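Local atomic coordinates of putative aldehyde dehydrogenase (Burkholderia cenocepacia, PDB entry 4YWE), a protein that probably oxidises aldehydes or related oxo compounds with NAD or NADP as acceptor, as a calcium- and magnesium-containing member of the aldehyde dehydrogenase family. Residues V155-P160 against A183-L188; P262-A267 against R295-R300; P252-L257 against G465-F470; V144-G149 against A478-A483; R45-D50 against G214-A219. All coordinates share one frame; numbering follows the deposited sequence.

Contact 1: residues V155-P160 against A183-L188. With CA (calcium ion), chain K.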
# COMPACT_ATOMS: atom_id res chain seq x y z
N VAL A 155 19.87 17.26 -16.10
CA VAL A 155 19.46 18.33 -15.20
C VAL A 155 19.59 19.69 -15.88
O VAL A 155 20.64 20.00 -16.44
CB VAL A 155 20.27 18.28 -13.89
CG1 VAL A 155 19.80 19.36 -12.93
CG2 VAL A 155 20.15 16.90 -13.25
N PRO A 156 18.52 20.49 -15.84
CA PRO A 156 18.52 21.81 -16.48
C PRO A 156 19.14 22.91 -15.61
O PRO A 156 19.63 22.64 -14.51
CB PRO A 156 17.03 22.08 -16.71
CG PRO A 156 16.35 21.35 -15.62
CD PRO A 156 17.19 20.13 -15.31
N TRP A 157 19.12 24.14 -16.12
CA TRP A 157 19.84 25.25 -15.51
C TRP A 157 19.00 26.08 -14.55
O TRP A 157 19.54 26.87 -13.78
CB TRP A 157 20.39 26.17 -16.61
CG TRP A 157 19.39 26.46 -17.70
CD1 TRP A 157 19.31 25.86 -18.92
CD2 TRP A 157 18.33 27.41 -17.65
NE1 TRP A 157 18.27 26.38 -19.64
CE2 TRP A 157 17.64 27.34 -18.88
CE3 TRP A 157 17.88 28.33 -16.69
CZ2 TRP A 157 16.54 28.14 -19.17
CZ3 TRP A 157 16.78 29.12 -16.98
CH2 TRP A 157 16.13 29.02 -18.21
N ASN A 158 17.68 25.92 -14.59
CA ASN A 158 16.78 26.79 -13.83
C ASN A 158 16.73 26.43 -12.34
O ASN A 158 16.63 27.31 -11.49
CB ASN A 158 15.38 26.77 -14.43
CG ASN A 158 14.77 25.39 -14.48
OD1 ASN A 158 15.48 24.38 -14.48
ND2 ASN A 158 13.44 25.33 -14.52
N TYR A 159 16.78 25.14 -12.04
CA TYR A 159 16.90 24.69 -10.65
C TYR A 159 17.89 23.54 -10.54
O TYR A 159 17.48 22.40 -10.33
CB TYR A 159 15.53 24.25 -10.10
CG TYR A 159 14.50 25.36 -10.00
CD1 TYR A 159 14.42 26.16 -8.87
CD2 TYR A 159 13.60 25.58 -11.03
CE1 TYR A 159 13.48 27.17 -8.78
CE2 TYR A 159 12.65 26.58 -10.95
CZ TYR A 159 12.59 27.37 -9.82
OH TYR A 159 11.65 28.37 -9.74
N PRO A 160 19.19 23.84 -10.68
CA PRO A 160 20.23 22.80 -10.64
C PRO A 160 20.18 21.93 -9.39
O PRO A 160 20.12 20.71 -9.51
CB PRO A 160 21.53 23.62 -10.67
CG PRO A 160 21.16 24.86 -11.40
CD PRO A 160 19.76 25.17 -10.96
N ALA A 183 23.25 21.04 -16.76
CA ALA A 183 23.14 22.04 -17.82
C ALA A 183 24.40 22.88 -17.97
O ALA A 183 25.03 23.26 -16.98
CB ALA A 183 21.94 22.94 -17.56
N GLU A 184 24.76 23.19 -19.21
CA GLU A 184 25.96 23.96 -19.51
C GLU A 184 25.81 25.42 -19.09
O GLU A 184 26.81 26.13 -18.91
CB GLU A 184 26.29 23.88 -21.00
CG GLU A 184 25.15 24.29 -21.93
CD GLU A 184 24.25 23.12 -22.30
OE1 GLU A 184 23.90 22.33 -21.41
OE2 GLU A 184 23.89 23.00 -23.49
N ASP A 185 24.57 25.88 -18.92
CA ASP A 185 24.32 27.26 -18.55
C ASP A 185 24.40 27.48 -17.04
O ASP A 185 24.60 28.60 -16.59
CB ASP A 185 22.95 27.71 -19.08
CG ASP A 185 22.97 27.97 -20.58
OD1 ASP A 185 23.80 28.80 -21.02
OD2 ASP A 185 22.17 27.35 -21.30
N ALA A 186 24.25 26.40 -16.28
CA ALA A 186 24.38 26.45 -14.82
C ALA A 186 24.50 25.05 -14.23
O ALA A 186 23.56 24.26 -14.28
CB ALA A 186 23.19 27.19 -14.20
N CYS A 187 25.66 24.75 -13.65
CA CYS A 187 25.89 23.43 -13.07
C CYS A 187 26.97 23.41 -12.00
O CYS A 187 27.36 22.34 -11.52
CB CYS A 187 26.25 22.42 -14.17
SG CYS A 187 27.77 22.79 -15.07
N LEU A 188 27.47 24.58 -11.61
CA LEU A 188 28.56 24.65 -10.65
C LEU A 188 28.14 24.19 -9.26
O LEU A 188 28.95 23.65 -8.50
CB LEU A 188 29.12 26.08 -10.57
CG LEU A 188 30.03 26.50 -11.72
CD1 LEU A 188 30.68 27.84 -11.43
CD2 LEU A 188 31.08 25.43 -11.99
CA CA K . 25.83 30.65 -15.61
O HOH W 1 22.44 21.88 -14.19
O HOH W 2 24.30 31.90 -17.03
O HOH W 3 26.98 29.86 -17.74

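Contact 2: residues P262-A267 against R295-R300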
# COMPACT_ATOMS: atom_id res chain seq x y z
N PRO A 262 -2.19 27.31 -15.18
CA PRO A 262 -3.17 28.36 -14.92
C PRO A 262 -3.51 28.56 -13.44
O PRO A 262 -3.54 27.61 -12.66
CB PRO A 262 -4.40 27.85 -15.66
CG PRO A 262 -4.31 26.36 -15.51
CD PRO A 262 -2.83 26.02 -15.47
N GLN A 263 -3.75 29.82 -13.07
CA GLN A 263 -4.32 30.17 -11.78
C GLN A 263 -5.79 30.51 -11.99
O GLN A 263 -6.11 31.44 -12.73
CB GLN A 263 -3.58 31.34 -11.15
CG GLN A 263 -2.10 31.10 -10.89
CD GLN A 263 -1.82 30.64 -9.48
OE1 GLN A 263 -2.67 30.02 -8.83
NE2 GLN A 263 -0.63 30.95 -8.98
N ILE A 264 -6.68 29.77 -11.34
CA ILE A 264 -8.11 29.97 -11.52
C ILE A 264 -8.71 30.69 -10.31
O ILE A 264 -8.75 30.15 -9.21
CB ILE A 264 -8.83 28.63 -11.77
CG1 ILE A 264 -8.13 27.85 -12.88
CG2 ILE A 264 -10.29 28.87 -12.12
CD1 ILE A 264 -8.64 26.43 -13.04
N VAL A 265 -9.19 31.91 -10.53
CA VAL A 265 -9.72 32.73 -9.45
C VAL A 265 -11.22 33.00 -9.63
O VAL A 265 -11.64 33.50 -10.67
CB VAL A 265 -8.96 34.06 -9.33
CG1 VAL A 265 -9.44 34.84 -8.11
CG2 VAL A 265 -7.46 33.81 -9.25
N PHE A 266 -12.00 32.68 -8.60
CA PHE A 266 -13.44 32.94 -8.62
C PHE A 266 -13.79 34.18 -7.81
O PHE A 266 -12.97 34.68 -7.04
CB PHE A 266 -14.21 31.73 -8.09
CG PHE A 266 -14.21 30.56 -9.02
CD1 PHE A 266 -13.13 29.69 -9.07
CD2 PHE A 266 -15.29 30.32 -9.85
CE1 PHE A 266 -13.13 28.62 -9.93
CE2 PHE A 266 -15.30 29.24 -10.71
CZ PHE A 266 -14.21 28.39 -10.75
N ALA A 267 -15.02 34.66 -7.98
CA ALA A 267 -15.47 35.89 -7.34
C ALA A 267 -15.52 35.79 -5.82
O ALA A 267 -15.47 36.80 -5.12
CB ALA A 267 -16.84 36.29 -7.88
N ARG A 295 -0.52 31.75 -16.41
CA ARG A 295 -1.88 32.13 -16.79
C ARG A 295 -2.73 32.36 -15.54
O ARG A 295 -2.71 31.54 -14.62
CB ARG A 295 -2.53 31.06 -17.66
CG ARG A 295 -2.04 31.02 -19.10
CD ARG A 295 -2.84 29.99 -19.90
NE ARG A 295 -2.70 28.65 -19.35
CZ ARG A 295 -3.66 27.72 -19.39
NH1 ARG A 295 -4.83 27.99 -19.95
NH2 ARG A 295 -3.45 26.53 -18.86
N VAL A 296 -3.46 33.46 -15.52
CA VAL A 296 -4.42 33.69 -14.45
C VAL A 296 -5.82 33.83 -15.06
O VAL A 296 -6.08 34.73 -15.87
CB VAL A 296 -4.04 34.90 -13.58
CG1 VAL A 296 -3.77 36.14 -14.43
CG2 VAL A 296 -5.11 35.17 -12.54
N LEU A 297 -6.71 32.92 -14.68
CA LEU A 297 -8.07 32.92 -15.18
C LEU A 297 -9.00 33.45 -14.09
O LEU A 297 -9.15 32.83 -13.04
CB LEU A 297 -8.49 31.51 -15.61
CG LEU A 297 -7.46 30.74 -16.44
CD1 LEU A 297 -7.95 29.33 -16.73
CD2 LEU A 297 -7.14 31.48 -17.73
N ILE A 298 -9.62 34.60 -14.35
CA ILE A 298 -10.42 35.28 -13.35
C ILE A 298 -11.88 35.33 -13.75
O ILE A 298 -12.21 35.67 -14.89
CB ILE A 298 -9.89 36.71 -13.10
CG1 ILE A 298 -8.36 36.71 -13.03
CG2 ILE A 298 -10.49 37.29 -11.84
CD1 ILE A 298 -7.75 38.09 -13.13
N GLU A 299 -12.77 35.00 -12.82
CA GLU A 299 -14.20 35.12 -13.06
C GLU A 299 -14.53 36.57 -13.39
O GLU A 299 -13.92 37.49 -12.84
CB GLU A 299 -15.00 34.64 -11.84
CG GLU A 299 -16.51 34.64 -12.05
CD GLU A 299 -17.26 34.07 -10.87
OE1 GLU A 299 -16.61 33.50 -9.97
OE2 GLU A 299 -18.50 34.20 -10.84
N ARG A 300 -15.49 36.77 -14.28
CA ARG A 300 -15.81 38.10 -14.82
C ARG A 300 -16.10 39.14 -13.74
O ARG A 300 -15.71 40.30 -13.86
CB ARG A 300 -17.00 38.00 -15.77
CG ARG A 300 -16.73 37.18 -17.02
CD ARG A 300 -17.83 37.37 -18.05
NE ARG A 300 -17.52 36.72 -19.32
CZ ARG A 300 -18.29 36.78 -20.40
NH1 ARG A 300 -19.42 37.46 -20.38
NH2 ARG A 300 -17.92 36.16 -21.51

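Contact 3: residues P252-L257 against G465-F470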
# COMPACT_ATOMS: atom_id res chain seq x y z
N PRO A 252 13.84 3.19 -20.82
CA PRO A 252 12.72 4.02 -20.39
C PRO A 252 13.16 5.43 -19.99
O PRO A 252 14.20 5.59 -19.35
CB PRO A 252 12.16 3.25 -19.19
CG PRO A 252 13.32 2.47 -18.67
CD PRO A 252 14.11 2.09 -19.88
N VAL A 253 12.37 6.43 -20.36
CA VAL A 253 12.71 7.82 -20.06
C VAL A 253 11.55 8.51 -19.35
O VAL A 253 10.41 8.47 -19.81
CB VAL A 253 13.07 8.59 -21.35
CG1 VAL A 253 13.40 10.05 -21.02
CG2 VAL A 253 14.24 7.94 -22.06
N THR A 254 11.86 9.14 -18.22
CA THR A 254 10.88 9.98 -17.54
C THR A 254 11.00 11.41 -18.07
O THR A 254 12.10 11.97 -18.11
CB THR A 254 11.08 9.96 -16.02
OG1 THR A 254 10.78 8.65 -15.52
CG2 THR A 254 10.16 10.97 -15.34
N LEU A 255 9.88 11.99 -18.48
CA LEU A 255 9.88 13.32 -19.07
C LEU A 255 9.23 14.36 -18.17
O LEU A 255 8.02 14.35 -17.98
CB LEU A 255 9.17 13.30 -20.43
CG LEU A 255 9.82 12.51 -21.56
CD1 LEU A 255 8.99 12.62 -22.83
CD2 LEU A 255 11.24 13.00 -21.81
N GLU A 256 10.05 15.25 -17.63
CA GLU A 256 9.55 16.39 -16.86
C GLU A 256 9.71 17.66 -17.69
O GLU A 256 10.73 18.35 -17.61
CB GLU A 256 10.28 16.53 -15.53
CG GLU A 256 10.03 15.38 -14.56
CD GLU A 256 8.70 15.50 -13.84
OE1 GLU A 256 8.02 16.53 -14.01
OE2 GLU A 256 8.35 14.56 -13.10
N LEU A 257 8.70 17.97 -18.50
CA LEU A 257 8.81 19.05 -19.48
C LEU A 257 8.20 20.35 -18.97
O LEU A 257 7.92 20.50 -17.78
CB LEU A 257 8.15 18.63 -20.79
CG LEU A 257 8.56 17.23 -21.27
CD1 LEU A 257 7.86 16.86 -22.56
CD2 LEU A 257 10.07 17.13 -21.43
N GLY A 465 5.20 10.50 -16.37
CA GLY A 465 5.93 9.97 -15.23
C GLY A 465 5.87 10.92 -14.05
O GLY A 465 5.47 12.07 -14.20
N ARG A 466 6.27 10.44 -12.88
CA ARG A 466 6.21 11.25 -11.67
C ARG A 466 7.52 11.23 -10.91
O ARG A 466 8.16 10.18 -10.76
CB ARG A 466 5.07 10.76 -10.77
CG ARG A 466 3.68 10.90 -11.36
CD ARG A 466 3.28 12.36 -11.51
NE ARG A 466 1.95 12.52 -12.10
CZ ARG A 466 1.72 12.63 -13.40
NH1 ARG A 466 2.73 12.61 -14.26
NH2 ARG A 466 0.48 12.77 -13.85
N GLU A 467 7.93 12.40 -10.42
CA GLU A 467 9.07 12.50 -9.52
C GLU A 467 8.67 13.31 -8.29
O GLU A 467 7.52 13.75 -8.20
CB GLU A 467 10.28 13.11 -10.23
CG GLU A 467 10.76 12.28 -11.42
CD GLU A 467 12.22 12.51 -11.77
OE1 GLU A 467 12.81 13.49 -11.26
OE2 GLU A 467 12.77 11.72 -12.56
N LYS A 468 9.61 13.48 -7.36
CA LYS A 468 9.33 13.97 -6.00
C LYS A 468 8.44 12.98 -5.24
O LYS A 468 7.85 12.08 -5.83
CB LYS A 468 8.67 15.35 -6.01
CG LYS A 468 9.42 16.44 -6.76
CD LYS A 468 8.72 17.78 -6.56
CE LYS A 468 9.26 18.85 -7.50
NZ LYS A 468 8.57 20.15 -7.27
N GLY A 469 8.37 13.16 -3.93
CA GLY A 469 7.55 12.31 -3.09
C GLY A 469 7.98 10.85 -3.07
O GLY A 469 8.96 10.48 -3.71
N PHE A 470 7.25 10.03 -2.33
CA PHE A 470 7.55 8.61 -2.23
C PHE A 470 7.32 7.91 -3.57
O PHE A 470 8.04 6.97 -3.92
CB PHE A 470 6.70 7.96 -1.14
CG PHE A 470 7.21 6.62 -0.69
CD1 PHE A 470 6.88 5.46 -1.38
CD2 PHE A 470 8.02 6.51 0.43
CE1 PHE A 470 7.35 4.23 -0.97
CE2 PHE A 470 8.49 5.28 0.85
CZ PHE A 470 8.16 4.14 0.15
O HOH W 4 12.23 8.93 -12.67
O HOH W 5 6.29 14.65 -16.13

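Contact 4: residues V144-G149 against A478-A483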
# COMPACT_ATOMS: atom_id res chain seq x y z
N VAL A 144 9.59 -7.96 -5.52
CA VAL A 144 10.66 -7.12 -5.00
C VAL A 144 10.89 -5.96 -5.96
O VAL A 144 10.89 -6.13 -7.18
CB VAL A 144 11.95 -7.92 -4.79
CG1 VAL A 144 11.82 -8.82 -3.57
CG2 VAL A 144 12.28 -8.74 -6.02
N ARG A 145 11.07 -4.77 -5.40
CA ARG A 145 11.31 -3.58 -6.21
C ARG A 145 12.80 -3.28 -6.27
O ARG A 145 13.37 -2.71 -5.34
CB ARG A 145 10.52 -2.39 -5.67
CG ARG A 145 9.02 -2.65 -5.65
CD ARG A 145 8.21 -1.45 -5.20
NE ARG A 145 6.79 -1.78 -5.12
CZ ARG A 145 5.96 -1.78 -6.16
NH1 ARG A 145 6.41 -1.45 -7.37
NH2 ARG A 145 4.68 -2.10 -6.00
N GLU A 146 13.42 -3.68 -7.37
CA GLU A 146 14.86 -3.57 -7.53
C GLU A 146 15.24 -2.34 -8.34
O GLU A 146 14.49 -1.94 -9.23
CB GLU A 146 15.42 -4.82 -8.21
CG GLU A 146 15.10 -6.11 -7.48
CD GLU A 146 15.40 -7.32 -8.33
OE1 GLU A 146 15.29 -7.21 -9.57
OE2 GLU A 146 15.75 -8.38 -7.77
N PRO A 147 16.41 -1.75 -8.05
CA PRO A 147 16.89 -0.61 -8.83
C PRO A 147 17.07 -0.99 -10.30
O PRO A 147 17.29 -2.17 -10.60
CB PRO A 147 18.23 -0.27 -8.18
CG PRO A 147 18.65 -1.53 -7.50
CD PRO A 147 17.38 -2.16 -7.02
N HIS A 148 16.98 -0.01 -11.19
CA HIS A 148 17.22 -0.26 -12.61
C HIS A 148 18.67 -0.68 -12.82
O HIS A 148 18.97 -1.54 -13.66
CB HIS A 148 16.92 1.00 -13.44
CG HIS A 148 15.49 1.42 -13.40
ND1 HIS A 148 14.48 0.67 -13.98
CD2 HIS A 148 14.89 2.51 -12.87
CE1 HIS A 148 13.33 1.29 -13.80
NE2 HIS A 148 13.55 2.40 -13.13
N GLY A 149 19.57 -0.08 -12.04
CA GLY A 149 20.99 -0.32 -12.18
C GLY A 149 21.73 1.00 -12.28
O GLY A 149 22.05 1.63 -11.27
N ALA A 478 12.27 -1.39 -10.70
CA ALA A 478 11.52 -2.26 -11.59
C ALA A 478 11.05 -3.49 -10.81
O ALA A 478 11.82 -4.09 -10.07
CB ALA A 478 12.35 -2.67 -12.78
N LEU A 479 9.78 -3.85 -10.99
CA LEU A 479 9.20 -4.94 -10.21
C LEU A 479 9.62 -6.31 -10.72
O LEU A 479 9.52 -6.60 -11.92
CB LEU A 479 7.67 -4.83 -10.21
CG LEU A 479 6.95 -5.70 -9.18
CD1 LEU A 479 7.20 -5.18 -7.78
CD2 LEU A 479 5.46 -5.78 -9.47
N LYS A 480 10.11 -7.14 -9.81
CA LYS A 480 10.40 -8.53 -10.11
C LYS A 480 9.46 -9.43 -9.32
O LYS A 480 9.34 -9.29 -8.10
CB LYS A 480 11.86 -8.88 -9.79
CG LYS A 480 12.16 -10.37 -9.87
CD LYS A 480 13.55 -10.70 -9.34
CE LYS A 480 14.64 -10.22 -10.28
NZ LYS A 480 16.00 -10.52 -9.74
N THR A 481 8.78 -10.34 -10.01
CA THR A 481 7.87 -11.26 -9.34
C THR A 481 8.50 -12.65 -9.20
O THR A 481 9.02 -13.21 -10.16
CB THR A 481 6.54 -11.38 -10.10
OG1 THR A 481 5.96 -10.07 -10.26
CG2 THR A 481 5.56 -12.27 -9.35
N ILE A 482 8.45 -13.18 -7.99
CA ILE A 482 9.04 -14.49 -7.71
C ILE A 482 7.95 -15.47 -7.27
O ILE A 482 7.34 -15.30 -6.22
CB ILE A 482 10.14 -14.39 -6.64
CG1 ILE A 482 11.22 -13.39 -7.09
CG2 ILE A 482 10.74 -15.76 -6.36
CD1 ILE A 482 12.26 -13.10 -6.03
N ALA A 483 7.72 -16.49 -8.09
CA ALA A 483 6.69 -17.48 -7.81
C ALA A 483 7.30 -18.80 -7.36
O ALA A 483 7.94 -19.51 -8.14
CB ALA A 483 5.81 -17.70 -9.03
O HOH W 6 13.51 -5.90 -11.05

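Contact 5: residues R45-D50 against G214-A219. With EDO (1,2-ethanediol), chain I.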
# COMPACT_ATOMS: atom_id res chain seq x y z
N ARG A 45 34.29 20.44 -21.13
CA ARG A 45 33.43 20.18 -22.28
C ARG A 45 33.35 18.67 -22.52
O ARG A 45 34.13 18.11 -23.28
CB ARG A 45 33.96 20.89 -23.53
CG ARG A 45 33.08 20.72 -24.76
CD ARG A 45 33.61 21.52 -25.94
NE ARG A 45 32.79 21.35 -27.13
CZ ARG A 45 32.97 22.01 -28.27
NH1 ARG A 45 33.96 22.89 -28.37
NH2 ARG A 45 32.17 21.79 -29.30
N GLY A 46 32.39 18.03 -21.85
CA GLY A 46 32.26 16.59 -21.91
C GLY A 46 31.84 16.02 -23.25
O GLY A 46 30.97 16.58 -23.92
N THR A 47 32.46 14.92 -23.63
CA THR A 47 32.14 14.24 -24.88
C THR A 47 31.83 12.78 -24.61
O THR A 47 31.79 12.34 -23.46
CB THR A 47 33.28 14.36 -25.90
OG1 THR A 47 34.50 13.91 -25.31
CG2 THR A 47 33.45 15.81 -26.35
N ALA A 48 31.62 12.02 -25.68
CA ALA A 48 31.26 10.60 -25.59
C ALA A 48 32.23 9.74 -24.76
O ALA A 48 31.78 8.90 -23.99
CB ALA A 48 31.11 10.01 -26.99
N PRO A 49 33.56 9.94 -24.91
CA PRO A 49 34.45 9.14 -24.06
C PRO A 49 34.26 9.40 -22.57
O PRO A 49 34.38 8.47 -21.76
CB PRO A 49 35.85 9.57 -24.51
CG PRO A 49 35.67 10.03 -25.90
CD PRO A 49 34.33 10.69 -25.93
N ASP A 50 33.95 10.64 -22.21
CA ASP A 50 33.72 11.00 -20.81
C ASP A 50 32.48 10.30 -20.26
O ASP A 50 32.47 9.84 -19.12
CB ASP A 50 33.59 12.51 -20.66
CG ASP A 50 34.79 13.26 -21.20
OD1 ASP A 50 35.92 12.77 -21.04
OD2 ASP A 50 34.60 14.34 -21.80
N GLY A 214 24.47 19.85 -24.31
CA GLY A 214 23.41 18.87 -24.46
C GLY A 214 23.54 18.05 -25.73
O GLY A 214 23.31 16.84 -25.73
N HIS A 215 23.94 18.71 -26.82
CA HIS A 215 24.06 18.05 -28.11
C HIS A 215 25.34 17.23 -28.21
O HIS A 215 25.58 16.54 -29.20
CB HIS A 215 24.01 19.07 -29.25
CG HIS A 215 25.22 19.94 -29.34
ND1 HIS A 215 25.32 21.15 -28.69
CD2 HIS A 215 26.38 19.78 -30.02
CE1 HIS A 215 26.50 21.70 -28.96
NE2 HIS A 215 27.16 20.88 -29.76
N GLU A 216 26.17 17.30 -27.17
CA GLU A 216 27.39 16.49 -27.12
C GLU A 216 27.33 15.49 -25.97
O GLU A 216 27.07 14.30 -26.19
CB GLU A 216 28.63 17.39 -26.98
CG GLU A 216 28.99 18.14 -28.25
CD GLU A 216 30.29 18.91 -28.12
OE1 GLU A 216 30.67 19.28 -26.99
OE2 GLU A 216 30.95 19.14 -29.16
N ALA A 217 27.57 15.96 -24.75
CA ALA A 217 27.57 15.10 -23.58
C ALA A 217 26.17 14.55 -23.28
O ALA A 217 26.01 13.37 -22.98
CB ALA A 217 28.11 15.85 -22.37
N GLY A 218 25.17 15.42 -23.36
CA GLY A 218 23.80 15.03 -23.10
C GLY A 218 23.30 13.97 -24.05
O GLY A 218 22.63 13.02 -23.65
N ALA A 219 23.63 14.13 -25.33
CA ALA A 219 23.24 13.16 -26.35
C ALA A 219 23.95 11.83 -26.14
O ALA A 219 23.35 10.77 -26.32
CB ALA A 219 23.55 13.71 -27.74
C1 EDO I . 28.95 12.86 -28.52
O1 EDO I . 27.59 13.27 -28.36
C2 EDO I . 29.88 14.03 -28.22
O2 EDO I . 31.24 13.62 -28.41
O HOH W 7 30.32 18.92 -24.23

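Contact 1: residues V155-P160 against A183-L188
The first torsion of Trp-157 sets CG between its own backbone N and carbonyl carbon (chi1 45°), while Asp-185 carries CG beside its backbone N (chi1 -75°), and as a result the two side chains run next to each other in the same direction. The indole ring and the carboxylate stand almost perpendicular, at 87°, and the touching is done near their roots: Trp-157 CB lies 3.9 Å from Asp-185 CB. At the CB of the tryptophan, two alanine methyls complete the apolar patch, with Ala-183 CB 3.7 Å and Ala-186 CB 3.8 Å from Trp-157 CB. The Ala-183 methyl also sits at the edge of the indole, close to its plane.

Both segments are strand-to-helix connections, and 155-160 spells the Pro-Trp-Asn-aromatic-Pro motif characteristic of aldehyde dehydrogenases. Pro-160, at the start of helix 160-174, rests CG 3.8 Å from Ala-186 O.

A water lies between the two turns, accepting from Ala-183 N at 2.8 Å. It also lies 2.9 Å from Pro-156 O and 2.6 Å from Ala-186 O, though with further acceptors nearby its two protons cannot serve them all. On the far side of 183-188, Asp-185 O binds the calcium ion at 2.6 Å, two waters, Val-32 and Asp-99 being further ligands; Asp-99 also receives the N-H groups of Cys-187 and Leu-188.

Contact 2: residues P262-A267 against R295-R300
Pro-262 and Arg-295 lie alongside each other and point the same way, the proline ring laid over one face of the guanidinium with CB 3.6 Å above its plane and displaced toward the rim. Arg-295 reaches this position through a bend at chi3 (-60°), which turns its end back over the proline; there NH2 is bonded to the carbonyls of Lys-260 and Ala-410, and NH1 to that of Leu-409, fixing the flat group in place.

Further along the same sheet face, Leu-297 sets CD1 against two neighbours, 4.0 Å from Pro-262 CB and 4.1 Å from Ile-264 CG1, its side chain slanting across that of Ile-264. The other face carries Val-265 against Val-296 and Ile-298, and here helix 303-315 packs over Val-265 and Ile-298.

These are adjacent parallel strands of a beta-alpha-beta unit, 261-265 and 293-299 joined through helix 271-283, in the middle of a mixed sheet of what is, as in relatives, the catalytic domain. Their N-H and C=O groups alternate in the usual parallel manner, for example Val-265 N to Leu-297 O at 2.7 Å and Glu-299 N to Val-265 O at 2.9 Å.

Where the strands end, a side chain replaces the next carbonyl. Glu-299, extended with chi1 -176°, offers OE1 to Ala-267 N at 2.8 Å, the donor arriving from above the carboxylate plane. The same oxygen sits at the edge of the Phe-266 ring, 3.4 Å from CD2, with ring and carboxylate planes 79° apart; Phe-400 meets that ring edge-to-face.

Contact 3: residues P252-L257 against G465-F470
Glu-256 OE2 approaches the aliphatic part of Glu-467, 3.7 Å from its CG, and lies 3.5 Å from Glu-467 N. The two side chains slant past each other with their carboxylate planes 62° apart. Glu-256 is brought there by a bend at chi2 (-79°), whereas Glu-467 is extended beyond CG and passes across Thr-254, whose CG2 methyl is 3.9 Å from Glu-467 OE2.

A water links Glu-467 to Thr-254, giving a proton to Glu-467 OE2 at 2.8 Å and hydrogen-bonded to Thr-254 OG1 at 3.2 Å. The Glu-467 oxygen is also held by the hydroxyl of Ser-231, so it has two partners.

One layer further out, the backbones are tied together. A second water donates to Leu-255 O at 2.6 Å and more weakly to Gly-465 O. That glycine carbonyl is gripped in turn by Arg-466 NH1 at 2.8 Å, coming from above the carbonyl plane, while Arg-466 NE reaches Leu-479 O of the second subunit. Strand 253-256 pairs antiparallel with 463-464 just before this loop.

Glu-256, the predicted active-site residue, belongs to the glutamate signature of the aldehyde dehydrogenases, here flanked by the chain leading out of strand 463-464.

Contact 4: residues V144-G149 against A478-A483
Two strands of the arm that mediates oligomerisation in this family, 139-155 and the C-terminal 477-485, run antiparallel here. Val-144 faces Lys-480 and Glu-146 faces Ala-478 as hydrogen-bonded pairs, with Arg-145 and Leu-479 the non-hydrogen-bonded pair between them. Val-144 N to Lys-480 O and Lys-480 N to Val-144 O both measure 2.9 Å. The other pair is uneven: Ala-478 N reaches Glu-146 O at 2.7 Å, whereas Glu-146 N meets Ala-478 O at 3.2 Å. The short segments are strongly twisted against each other, their directions 135° apart rather than 180°. Beyond the last of these pairs, Thr-481, Ile-482 and Ala-483 pair in parallel with a strand of the second subunit, carrying the sheet across the interface.

On the sheet face of Arg-145 and Leu-479, the leucine CD1 methyl sits 3.8 Å above the guanidinium plane, toward its rim. The arginine is itself held by a salt bridge to Glu-131 and by the carbonyl of His-129.

The opposite face carries a polar cluster among aliphatic stems. Val-144 CG2 lies beside Lys-480 CB, and the lysine chain, extended at first, bends at chi3 (-72°) to turn its ammonium toward Glu-146. Ala-433 O and Leu-436 O of the second subunit accept from the same nitrogen, which thus has three partners, and this probably favours its charged form. Lys-480 NZ meets the syn lone pair of Glu-146 OE2 at 2.9 Å, while a water donates to Glu-146 OE1 and to Ala-478 O, each at 2.7 Å.

Contact 5: residues R45-D50 against G214-A219
Gly-46 O presses against the methyl of Ala-217, 3.3 Å from its CB, and this is where the segments come closest in their buried part. The carbonyl also lies 3.9 Å from Glu-216 CB, so it rests on two consecutive residues of the helix.

The outer side is held by charge instead. Arg-45, fully extended with chi1 -177°, grips Glu-216 side-on with two nitrogens, one to each oxygen. NE gives a nearly straight bond to OE1 at 3.0 Å (175°), lying in the guanidinium plane and on the syn side of the carboxylate. NH2 reaches OE2 at 2.9 Å from above the carboxylate plane, the two flat groups being turned 28° apart.

Helix 214-223 follows strand 207-209 in the Rossmann-like half of the fold, which in relatives binds the dinucleotide, and its glycine-rich start matches a GxGxxA pattern, though this is unconfirmed. It opens with a wider pi-type turn, seen in the weak bond from Ala-219 N to Gly-214 O at 2.8 Å.

Across the contact, Thr-47, nearest Ala-217, is the N-cap of helix 48-63. Its own side chain makes no capping bond, but Asp-50 OD2 accepts from Thr-47 N at 2.9 Å. A 1,2-ethanediol molecule, probably from the crystallisation liquor, lies between the segments, its O2 accepting from Ala-48 N at 3.2 Å and its O1 close to Glu-216 O.

In the fold
Contact 2 is the most thoroughly buried, with nine of its eleven touching residues buried, a parallel strand pair inside the second sheet, bonded through its backbone and lined by aliphatic groups. Contact 4 is also strand pairing, but antiparallel and at a subunit interface, so a lysine–glutamate salt bridge is joined by carbonyls of the second subunit. Contacts 3 and 4 reach the same sheet, and both touch that subunit; contact 3 relies on waters and aliphatic stems beside the predicted active-site glutamate. Contacts 1 and 5, with centres about 15 Å apart, meet through Glu-184 and Gly-214: methyl packing and a bridging water, with calcium on a neighbouring backbone carbonyl, in one, a partly exposed ion pair in the other.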